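Local structure of SusD family protein (Bacteroides uniformis, 7KV1) at residues F266-S271 / L434-T439; P270-I275 / Y405-E410; Y344-E349 / E461-G466; N414-S419 / D452-E457. The protein probably binds beta-glucans at the cell surface of a gut Bacteroides, as a SusD-family glycan-binding protein built on tetratricopeptide-like helices. All coordinates share one frame; numbering follows the deposited sequence.

Contact 1: F266-S271 / L434-T439; sequences FRLNPS and LNEVRT. With NCO (cobalt hexammine(III)), chain C.
In the alpha-helical SusD fold, the loop that follows helix 250-262 lies against the side of helix 429-440, and Leu268 of the loop meets Glu436 and Val437 of the helix. Leu268 CD1 does the touching: it rests on the helix backbone, 3.4 Å from Glu436 O, and lies 3.9 Å from Glu436 CG. Val437 flanks it, with CG2 4.3 Å from Leu268 CD1. The chi1 of Leu268, -67°, sets CG beside its own backbone N and sends the branch to the helix. Glu436 reaches the loop through a water. Its OE2 accepts from the water at 2.7 Å, and the water in turn accepts from Leu268 N. The carbonyl of Leu268 has a different partner: Arg267 NH1 donates to Leu268 O at 2.7 Å, in the plane of both groups. At the start of the loop, Phe266 O accepts from three ammines of cobalt hexammine, the nearest being N5 at 3.1 Å. Tyr408 and Leu412 of helix 408-420 pack on Leu268. No direct hydrogen bond joins the two segments. Between them the link is leucine packing and one water bridge, while Leu268 O bonds to Arg267 and Phe266 O to the cobalt complex.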
# COMPACT_ATOMS: atom_id res chain seq x y z
N PHE A 266 -12.39 13.71 -10.11
CA PHE A 266 -10.98 13.30 -9.86
C PHE A 266 -10.06 14.01 -10.85
O PHE A 266 -10.43 14.16 -12.02
CB PHE A 266 -10.84 11.77 -9.95
CG PHE A 266 -11.51 11.06 -8.82
CD1 PHE A 266 -11.03 11.18 -7.53
CD2 PHE A 266 -12.68 10.33 -9.02
CE1 PHE A 266 -11.66 10.56 -6.46
CE2 PHE A 266 -13.32 9.72 -7.96
CZ PHE A 266 -12.81 9.83 -6.69
N ARG A 267 -8.88 14.41 -10.40
CA ARG A 267 -7.85 14.92 -11.33
C ARG A 267 -6.48 14.74 -10.68
O ARG A 267 -6.44 14.63 -9.46
CB ARG A 267 -8.10 16.38 -11.73
CG ARG A 267 -8.14 17.36 -10.58
CD ARG A 267 -7.25 18.59 -10.71
NE ARG A 267 -7.39 19.32 -11.95
CZ ARG A 267 -6.46 19.46 -12.90
NH1 ARG A 267 -5.25 18.90 -12.80
NH2 ARG A 267 -6.74 20.17 -13.96
N LEU A 268 -5.42 14.82 -11.48
CA LEU A 268 -4.04 14.91 -10.95
C LEU A 268 -3.87 16.26 -10.25
O LEU A 268 -4.27 17.30 -10.81
CB LEU A 268 -3.05 14.72 -12.10
CG LEU A 268 -3.03 13.34 -12.73
CD1 LEU A 268 -1.95 13.26 -13.80
CD2 LEU A 268 -2.78 12.25 -11.68
N ASN A 269 -3.29 16.26 -9.06
CA ASN A 269 -2.83 17.53 -8.45
C ASN A 269 -1.85 18.20 -9.42
O ASN A 269 -0.89 17.58 -9.87
CB ASN A 269 -2.17 17.30 -7.09
CG ASN A 269 -2.08 18.55 -6.26
OD1 ASN A 269 -1.69 19.59 -6.79
ND2 ASN A 269 -2.43 18.45 -4.99
N PRO A 270 -2.08 19.48 -9.79
CA PRO A 270 -1.17 20.17 -10.70
C PRO A 270 0.27 20.14 -10.21
O PRO A 270 1.14 20.16 -11.04
CB PRO A 270 -1.70 21.62 -10.77
CG PRO A 270 -3.15 21.52 -10.34
CD PRO A 270 -3.28 20.28 -9.47
N SER A 271 0.49 20.14 -8.88
CA SER A 271 1.82 20.05 -8.23
C SER A 271 1.95 18.67 -7.56
O SER A 271 1.19 18.41 -6.61
CB SER A 271 2.02 21.15 -7.21
OG SER A 271 3.07 20.82 -6.31
N LEU A 434 -1.06 7.68 -19.67
CA LEU A 434 0.35 7.68 -19.19
C LEU A 434 0.94 9.09 -19.36
O LEU A 434 1.61 9.56 -18.42
CB LEU A 434 1.20 6.64 -19.92
CG LEU A 434 2.61 6.50 -19.34
CD1 LEU A 434 2.98 5.04 -19.17
CD2 LEU A 434 3.63 7.21 -20.21
N ASN A 435 0.64 9.78 -20.47
CA ASN A 435 1.28 11.09 -20.75
C ASN A 435 0.75 12.17 -19.79
O ASN A 435 1.50 13.12 -19.51
CB ASN A 435 1.18 11.49 -22.22
CG ASN A 435 2.17 10.75 -23.09
OD1 ASN A 435 3.10 10.15 -22.55
ND2 ASN A 435 1.98 10.77 -24.41
N GLU A 436 -0.49 12.04 -19.31
CA GLU A 436 -1.07 12.97 -18.28
C GLU A 436 -0.21 12.91 -17.00
O GLU A 436 0.05 13.96 -16.41
CB GLU A 436 -2.52 12.55 -18.03
CG GLU A 436 -3.45 13.56 -17.40
CD GLU A 436 -4.93 13.22 -17.67
OE1 GLU A 436 -5.21 12.76 -18.84
OE2 GLU A 436 -5.81 13.36 -16.71
N VAL A 437 0.19 11.70 -16.60
CA VAL A 437 1.12 11.46 -15.45
C VAL A 437 2.50 12.04 -15.80
O VAL A 437 3.04 12.75 -14.95
CB VAL A 437 1.18 9.97 -15.06
CG1 VAL A 437 2.17 9.71 -13.94
CG2 VAL A 437 -0.18 9.42 -14.68
N ARG A 438 3.07 11.73 -16.95
CA ARG A 438 4.43 12.23 -17.33
C ARG A 438 4.41 13.76 -17.37
O ARG A 438 5.31 14.37 -16.80
CB ARG A 438 4.84 11.67 -18.68
CG ARG A 438 5.17 10.19 -18.63
CD ARG A 438 5.84 9.68 -19.89
NE ARG A 438 7.12 10.31 -20.20
CZ ARG A 438 8.30 9.93 -19.72
NH1 ARG A 438 8.42 8.94 -18.84
NH2 ARG A 438 9.38 10.59 -20.13
N THR A 439 3.39 14.36 -17.99
CA THR A 439 3.28 15.83 -18.13
C THR A 439 3.21 16.48 -16.74
O THR A 439 3.85 17.52 -16.54
CB THR A 439 2.07 16.24 -18.97
OG1 THR A 439 2.28 15.63 -20.23
CG2 THR A 439 1.95 17.73 -19.19
CO NCO C . -11.13 14.24 -15.77
N1 NCO C . -12.21 15.25 -14.41
N2 NCO C . -10.22 13.12 -17.16
N3 NCO C . -10.98 15.88 -17.02
N4 NCO C . -12.82 13.71 -16.65
N5 NCO C . -11.24 12.59 -14.58
N6 NCO C . -9.43 14.78 -14.93
O HOH W 1 -5.79 15.07 -14.61

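Contact 2: P270-I275 / Y405-E410; sequences PSFANI and YYRYAE. With NCO (cobalt hexammine(III)), chain C; EDO (1,2-ethanediol), chain D.
Phe272 and Ile275 of the short, weakly bonded helix 272-275 meet the guanidinium end of Arg407. Ahead of them, Ser271 is the N-cap: its OG accepts from Asn274 N at 3.0 Å. Phe272 follows. Its chi1 of -177° places CG opposite the backbone N, and the ring reaches Arg407 with CE1 3.9 Å from NH2. Ring and guanidinium planes stand 84° apart, nearly perpendicular. One turn on, Ile275 brings CD1 to 3.9 Å from Arg407 NH1, and its CG2 lies 4.2 Å from Arg407 CD. Hydrocarbon therefore packs beside a charged group whose polar partners lie beyond these segments. Arg407 NH1 forms salt bridges with Glu285 and Glu461, and NH2 forms one with Glu465. These acids probably balance its buried charge and fix the turn of the guanidinium. The second segment also carries two ligand contacts. Tyr408 OH accepts from N5 of cobalt hexammine at 3.1 Å. Tyr405 OH donates to O2 of a 1,2-ethanediol, probably from the crystallisation liquor, at 2.6 Å, with that oxygen near the ring plane. The Tyr405 ring packs edge-to-face with Phe154. A leucine in place of Tyr405 would probably leave the diol O2 without this donor and lose the ring packing on Phe154. Tyr405 and Tyr406 form a classic beta bulge opposite Trp288, where strand 403-407 pairs antiparallel with strand 286-290. Arg407 sits at the N-cap position of helix 408-420, while helix 353-357 packs on Phe272 and Arg440 of helix 429-440 touches both Phe272 and Ile275.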
# COMPACT_ATOMS: atom_id res chain seq x y z
N PRO A 270 -2.08 19.48 -9.79
CA PRO A 270 -1.17 20.17 -10.70
C PRO A 270 0.27 20.14 -10.21
O PRO A 270 1.14 20.16 -11.04
CB PRO A 270 -1.70 21.62 -10.77
CG PRO A 270 -3.15 21.52 -10.34
CD PRO A 270 -3.28 20.28 -9.47
N SER A 271 0.49 20.14 -8.88
CA SER A 271 1.82 20.05 -8.23
C SER A 271 1.95 18.67 -7.56
O SER A 271 1.19 18.41 -6.61
CB SER A 271 2.02 21.15 -7.21
OG SER A 271 3.07 20.82 -6.31
N PHE A 272 2.85 17.82 -8.02
CA PHE A 272 3.15 16.53 -7.34
C PHE A 272 3.59 16.80 -5.90
O PHE A 272 3.23 16.04 -4.97
CB PHE A 272 4.26 15.82 -8.10
CG PHE A 272 4.60 14.46 -7.56
CD1 PHE A 272 3.92 13.32 -8.01
CD2 PHE A 272 5.63 14.31 -6.66
CE1 PHE A 272 4.29 12.07 -7.57
CE2 PHE A 272 6.02 13.06 -6.25
CZ PHE A 272 5.34 11.94 -6.67
N ALA A 273 4.45 17.80 -5.73
CA ALA A 273 4.96 18.20 -4.39
C ALA A 273 3.79 18.49 -3.43
O ALA A 273 3.87 18.06 -2.30
CB ALA A 273 5.87 19.40 -4.52
N ASN A 274 2.74 19.17 -3.88
CA ASN A 274 1.60 19.64 -3.04
C ASN A 274 0.78 18.46 -2.52
O ASN A 274 0.09 18.60 -1.49
CB ASN A 274 0.69 20.61 -3.82
CG ASN A 274 1.21 22.02 -4.03
OD1 ASN A 274 2.33 22.36 -3.63
ND2 ASN A 274 0.42 22.86 -4.69
N ILE A 275 0.81 17.31 -3.21
CA ILE A 275 0.10 16.09 -2.73
C ILE A 275 0.48 15.83 -1.26
O ILE A 275 -0.42 15.48 -0.47
CB ILE A 275 0.46 14.87 -3.59
CG1 ILE A 275 -0.07 14.96 -5.02
CG2 ILE A 275 -0.06 13.60 -2.91
CD1 ILE A 275 0.60 13.99 -5.96
N TYR A 405 -3.15 6.15 0.11
CA TYR A 405 -3.22 4.70 -0.22
C TYR A 405 -3.47 4.51 -1.71
O TYR A 405 -2.71 3.74 -2.33
CB TYR A 405 -4.28 3.96 0.61
CG TYR A 405 -3.99 2.48 0.70
CD1 TYR A 405 -4.27 1.62 -0.36
CD2 TYR A 405 -3.37 1.97 1.82
CE1 TYR A 405 -3.97 0.27 -0.28
CE2 TYR A 405 -3.05 0.62 1.90
CZ TYR A 405 -3.35 -0.23 0.85
OH TYR A 405 -3.04 -1.56 1.01
N TYR A 406 -4.48 5.20 -2.25
CA TYR A 406 -4.87 5.17 -3.68
C TYR A 406 -4.91 6.60 -4.19
O TYR A 406 -5.65 7.38 -3.61
CB TYR A 406 -6.23 4.50 -3.88
CG TYR A 406 -6.19 3.02 -3.67
CD1 TYR A 406 -5.22 2.25 -4.31
CD2 TYR A 406 -7.07 2.39 -2.81
CE1 TYR A 406 -5.14 0.88 -4.08
CE2 TYR A 406 -7.01 1.02 -2.60
CZ TYR A 406 -6.03 0.26 -3.23
OH TYR A 406 -5.91 -1.08 -3.00
N ARG A 407 -4.15 6.90 -5.24
CA ARG A 407 -4.17 8.20 -5.95
C ARG A 407 -4.67 8.00 -7.39
O ARG A 407 -4.41 6.96 -8.00
CB ARG A 407 -2.76 8.81 -5.99
CG ARG A 407 -2.17 9.03 -4.62
CD ARG A 407 -0.98 9.93 -4.72
NE ARG A 407 0.28 9.32 -5.10
CZ ARG A 407 0.95 9.55 -6.23
NH1 ARG A 407 0.42 10.28 -7.20
NH2 ARG A 407 2.16 9.03 -6.40
N TYR A 408 -5.26 9.03 -7.96
CA TYR A 408 -5.73 9.00 -9.36
C TYR A 408 -4.56 8.79 -10.34
O TYR A 408 -4.85 8.31 -11.45
CB TYR A 408 -6.55 10.26 -9.63
CG TYR A 408 -7.09 10.42 -11.03
CD1 TYR A 408 -8.15 9.65 -11.50
CD2 TYR A 408 -6.54 11.35 -11.89
CE1 TYR A 408 -8.65 9.82 -12.78
CE2 TYR A 408 -7.05 11.56 -13.17
CZ TYR A 408 -8.08 10.77 -13.62
OH TYR A 408 -8.57 10.95 -14.87
N ALA A 409 -3.30 9.09 -9.99
CA ALA A 409 -2.13 8.72 -10.84
C ALA A 409 -2.15 7.20 -11.08
O ALA A 409 -1.95 6.75 -12.22
CB ALA A 409 -0.82 9.18 -10.25
N GLU A 410 -2.49 6.42 -10.05
CA GLU A 410 -2.56 4.95 -10.15
C GLU A 410 -3.77 4.51 -10.99
O GLU A 410 -3.66 3.51 -11.72
CB GLU A 410 -2.52 4.34 -8.74
CG GLU A 410 -2.29 2.86 -8.79
CD GLU A 410 -2.18 2.12 -7.47
OE1 GLU A 410 -2.36 2.72 -6.39
OE2 GLU A 410 -1.80 0.94 -7.56
CO NCO C . -11.13 14.24 -15.77
N1 NCO C . -12.21 15.25 -14.41
N2 NCO C . -10.22 13.12 -17.16
N3 NCO C . -10.98 15.88 -17.02
N4 NCO C . -12.82 13.71 -16.65
N5 NCO C . -11.24 12.59 -14.58
N6 NCO C . -9.43 14.78 -14.93
C1 EDO D . -1.98 -5.15 0.10
O1 EDO D . -2.43 -4.74 1.38
C2 EDO D . -1.51 -4.02 -0.73
O2 EDO D . -2.54 -3.08 -1.01

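Contact 3: Y344-E349 / E461-G466; sequences YQMFSE and EFVGEG
Met346 and Phe347 face Val463 from a segment that leaves helix 341-345, while Val463 sits in a type II beta turn running from Phe462 to Glu465. The turn is closed by Glu465 N bonding to Phe462 O at 3.0 Å. Gly464, with a phi of 84°, takes the position in this turn that favours glycine. The backbones stay distant, Phe347 CA and Glu461 CA being 10.2 Å apart, so side chains bridge the gap. Met346 meets Val463 tip to tip, its CE 3.5 Å from CG2, tight for two methyl carbons. The methionine starts with chi1 at 75°, CG lying between the backbone N and the carbonyl carbon, and then runs straight out to the valine. Phe347 comes to the same methyl with the far end of its ring, CZ standing 4.1 Å from Val463 CG2. Leu460 of helix 451-461 packs on both Met346 and Phe347, and Thr357 of helix 353-357 touches Val463. Glu461, just before the turn, forms salt bridges with Arg353 and Arg440; Glu465, at its end, pairs with Lys380. The contact is thus purely apolar: it rests on van der Waals packing of Met346 and Phe347 against one methyl of Val463, next to a strongly charged cluster.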
# COMPACT_ATOMS: atom_id res chain seq x y z
N TYR A 344 17.52 7.73 -6.25
CA TYR A 344 17.70 9.16 -6.57
C TYR A 344 18.11 9.25 -8.04
O TYR A 344 17.52 10.05 -8.81
CB TYR A 344 18.68 9.81 -5.60
CG TYR A 344 19.02 11.23 -5.96
CD1 TYR A 344 18.21 12.28 -5.57
CD2 TYR A 344 20.14 11.50 -6.73
CE1 TYR A 344 18.50 13.59 -5.93
CE2 TYR A 344 20.46 12.80 -7.09
CZ TYR A 344 19.63 13.84 -6.70
OH TYR A 344 19.92 15.11 -7.10
N GLN A 345 19.09 8.47 -8.46
CA GLN A 345 19.72 8.62 -9.82
C GLN A 345 18.79 8.18 -10.96
O GLN A 345 19.04 8.60 -12.10
CB GLN A 345 21.04 7.85 -9.89
CG GLN A 345 22.08 8.40 -8.94
CD GLN A 345 23.35 7.58 -8.94
OE1 GLN A 345 23.35 6.37 -9.17
NE2 GLN A 345 24.44 8.25 -8.65
N MET A 346 17.70 7.45 -10.72
CA MET A 346 16.83 6.99 -11.84
C MET A 346 16.00 8.16 -12.37
O MET A 346 15.49 8.07 -13.49
CB MET A 346 15.90 5.84 -11.41
CG MET A 346 14.73 6.29 -10.53
SD MET A 346 13.92 4.82 -9.82
CE MET A 346 12.63 5.61 -8.85
N PHE A 347 15.84 9.25 -11.61
CA PHE A 347 15.04 10.40 -12.07
C PHE A 347 15.88 11.27 -13.01
O PHE A 347 17.08 11.54 -12.71
CB PHE A 347 14.51 11.21 -10.88
CG PHE A 347 13.48 10.51 -10.01
CD1 PHE A 347 12.14 10.57 -10.31
CD2 PHE A 347 13.85 9.95 -8.80
CE1 PHE A 347 11.20 10.00 -9.48
CE2 PHE A 347 12.91 9.36 -7.98
CZ PHE A 347 11.59 9.36 -8.33
N SER A 348 15.27 11.80 -14.08
CA SER A 348 15.91 12.89 -14.85
C SER A 348 15.90 14.18 -14.01
O SER A 348 14.99 14.35 -13.18
CB SER A 348 15.28 13.08 -16.20
OG SER A 348 13.95 13.51 -16.07
N GLU A 349 16.85 15.09 -14.26
CA GLU A 349 16.93 16.44 -13.64
C GLU A 349 15.61 17.20 -13.82
O GLU A 349 15.24 17.93 -12.89
CB GLU A 349 18.10 17.24 -14.24
N GLU A 461 6.65 7.02 -10.06
CA GLU A 461 5.48 7.75 -9.51
C GLU A 461 5.29 7.42 -8.03
O GLU A 461 4.82 8.31 -7.31
CB GLU A 461 4.25 7.43 -10.34
CG GLU A 461 2.97 8.16 -9.94
CD GLU A 461 2.97 9.66 -10.18
OE1 GLU A 461 3.77 10.10 -11.01
OE2 GLU A 461 2.15 10.38 -9.52
N PHE A 462 5.64 6.22 -7.59
CA PHE A 462 5.14 5.65 -6.31
C PHE A 462 6.27 5.31 -5.33
O PHE A 462 6.05 4.51 -4.41
CB PHE A 462 4.24 4.46 -6.61
CG PHE A 462 3.00 4.83 -7.37
CD1 PHE A 462 2.08 5.74 -6.86
CD2 PHE A 462 2.73 4.26 -8.60
CE1 PHE A 462 0.98 6.12 -7.59
CE2 PHE A 462 1.59 4.60 -9.31
CZ PHE A 462 0.72 5.54 -8.81
N VAL A 463 7.44 5.91 -5.47
CA VAL A 463 8.56 5.65 -4.52
C VAL A 463 8.06 5.93 -3.10
O VAL A 463 7.57 7.01 -2.86
CB VAL A 463 9.85 6.42 -4.85
CG1 VAL A 463 10.90 6.23 -3.78
CG2 VAL A 463 10.39 6.05 -6.22
N GLY A 464 8.18 4.95 -2.22
CA GLY A 464 7.87 5.10 -0.79
C GLY A 464 6.40 4.91 -0.50
O GLY A 464 5.99 5.15 0.67
N GLU A 465 5.62 4.46 -1.49
CA GLU A 465 4.15 4.27 -1.35
C GLU A 465 3.77 2.79 -1.36
O GLU A 465 2.56 2.49 -1.41
CB GLU A 465 3.45 5.06 -2.46
CG GLU A 465 3.67 6.56 -2.36
CD GLU A 465 2.88 7.34 -3.39
OE1 GLU A 465 1.63 7.37 -3.32
OE2 GLU A 465 3.54 7.92 -4.27
N GLY A 466 4.75 1.88 -1.29
CA GLY A 466 4.50 0.43 -1.12
C GLY A 466 3.94 -0.25 -2.35
O GLY A 466 3.20 -1.26 -2.17

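Contact 4: N414-S419 / D452-E457; sequences NAAELS and DDVLTE
Val454 points its two methyls at neighbouring residues of the facing helix, one to Ala416 and one to Glu417. CG2 lies 4.0 Å from Ala416 CB. CG1 lies 3.9 Å from Glu417 CB, so the valine straddles the backbone between the two residues. Its chi1 of -177° puts CG1 opposite its own backbone N and spreads the pair across the helix surface. An alanine at Val454 is likely to open a gap against Ala416 CB and Glu417 CB, since both methyls that fill it would be gone. Glu417 and Leu455 pass each other at a slant. The glutamate chain is extended, and its OE1 comes 3.7 Å from Leu455 CD2. The leucine thus flanks a carboxylate whose other oxygen, OE2, forms salt bridges with Arg474 and Arg421. These probably offset the cost of burying the charge. The backbones come closest at Glu417 and Val454, with CA atoms 6.2 Å apart. Leu434 of helix 429-440 also packs on Val454, and Ala430 of that helix touches Ala416. The segment axes approach to 9.4 Å and run at 160°, nearly antiparallel. The pair, separated in the chain by helix 429-440, is a helix-helix interface of the alpha-helical SusD fold.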
# COMPACT_ATOMS: atom_id res chain seq x y z
N ASN A 414 -3.00 2.24 -14.04
CA ASN A 414 -3.77 0.98 -14.07
C ASN A 414 -4.45 0.88 -15.44
O ASN A 414 -4.35 -0.16 -16.09
CB ASN A 414 -4.85 0.93 -12.97
CG ASN A 414 -4.34 0.60 -11.58
OD1 ASN A 414 -3.18 0.27 -11.40
ND2 ASN A 414 -5.23 0.72 -10.60
N ALA A 415 -5.18 1.90 -15.82
CA ALA A 415 -5.95 1.94 -17.09
C ALA A 415 -4.99 1.75 -18.28
O ALA A 415 -5.28 0.95 -19.19
CB ALA A 415 -6.68 3.22 -17.16
N ALA A 416 -3.87 2.46 -18.30
CA ALA A 416 -2.94 2.36 -19.45
C ALA A 416 -2.48 0.91 -19.58
O ALA A 416 -2.53 0.35 -20.68
CB ALA A 416 -1.80 3.33 -19.32
N GLU A 417 -2.11 0.28 -18.48
CA GLU A 417 -1.61 -1.10 -18.54
C GLU A 417 -2.74 -2.03 -18.98
O GLU A 417 -2.49 -2.90 -19.81
CB GLU A 417 -1.03 -1.53 -17.19
CG GLU A 417 -0.68 -2.99 -17.12
CD GLU A 417 -0.03 -3.44 -15.82
OE1 GLU A 417 0.43 -2.55 -15.01
OE2 GLU A 417 -0.04 -4.66 -15.60
N LEU A 418 -3.94 -1.88 -18.41
CA LEU A 418 -5.04 -2.82 -18.66
C LEU A 418 -5.46 -2.69 -20.14
O LEU A 418 -5.76 -3.74 -20.78
CB LEU A 418 -6.19 -2.56 -17.68
CG LEU A 418 -5.94 -3.00 -16.23
CD1 LEU A 418 -6.95 -2.36 -15.31
CD2 LEU A 418 -5.99 -4.51 -16.08
N SER A 419 -5.43 -1.48 -20.69
CA SER A 419 -5.75 -1.23 -22.11
C SER A 419 -4.72 -2.00 -22.94
O SER A 419 -5.12 -2.83 -23.81
CB SER A 419 -5.76 0.25 -22.41
OG SER A 419 -5.79 0.49 -23.80
N ASP A 452 5.82 -2.11 -20.67
CA ASP A 452 7.07 -1.85 -19.91
C ASP A 452 7.20 -0.37 -19.55
O ASP A 452 7.60 -0.08 -18.41
CB ASP A 452 8.34 -2.29 -20.64
CG ASP A 452 9.50 -2.37 -19.63
OD1 ASP A 452 9.38 -3.08 -18.58
OD2 ASP A 452 10.45 -1.65 -19.83
N ASP A 453 6.81 0.54 -20.44
CA ASP A 453 6.79 1.99 -20.13
C ASP A 453 5.89 2.24 -18.91
O ASP A 453 6.25 3.09 -18.08
CB ASP A 453 6.28 2.84 -21.31
CG ASP A 453 7.16 2.80 -22.55
OD1 ASP A 453 8.41 2.74 -22.36
OD2 ASP A 453 6.60 2.83 -23.71
N VAL A 454 4.71 1.62 -18.85
CA VAL A 454 3.76 1.81 -17.71
C VAL A 454 4.45 1.31 -16.44
O VAL A 454 4.46 2.04 -15.44
CB VAL A 454 2.41 1.14 -17.95
CG1 VAL A 454 1.45 1.42 -16.79
CG2 VAL A 454 1.81 1.55 -19.27
N LEU A 455 5.05 0.12 -16.44
CA LEU A 455 5.73 -0.39 -15.23
C LEU A 455 6.85 0.58 -14.81
O LEU A 455 7.06 0.81 -13.58
CB LEU A 455 6.25 -1.81 -15.51
CG LEU A 455 5.19 -2.83 -15.89
CD1 LEU A 455 5.86 -4.16 -16.13
CD2 LEU A 455 4.10 -2.94 -14.82
N THR A 456 7.60 1.13 -15.77
CA THR A 456 8.67 2.10 -15.42
C THR A 456 8.05 3.34 -14.78
O THR A 456 8.58 3.81 -13.77
CB THR A 456 9.53 2.45 -16.64
OG1 THR A 456 10.19 1.23 -16.98
CG2 THR A 456 10.51 3.58 -16.36
N GLU A 457 6.96 3.85 -15.35
CA GLU A 457 6.28 5.05 -14.83
C GLU A 457 5.76 4.82 -13.40
O GLU A 457 5.89 5.73 -12.56
CB GLU A 457 5.18 5.52 -15.76
CG GLU A 457 4.89 6.99 -15.62
CD GLU A 457 6.03 7.90 -16.05
OE1 GLU A 457 6.68 7.57 -17.06
OE2 GLU A 457 6.24 8.95 -15.37

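Contacts 1 and 2 share Pro270 and Ser271, and their centres are 8 Å apart. Both reach the cobalt hexammine pocket, through Phe266 O and Tyr408 OH, and Leu268 CD2 packs 3.6 Å from Ala409 N. Contact 2 joins contact 3 by charge: Arg407 NH2 lies 2.8 Å from Glu465 OE2. Contact 4 meets contact 1 through the salt bridge of Arg438 NH1 and Glu457 OE1, 2.8 Å apart. Contacts 2 and 4 both use helix 408-420, with centres about 17 Å apart. The side chain of Ala416 is about 13 Å from the cobalt complex, so contact 4 stands back from this pocket.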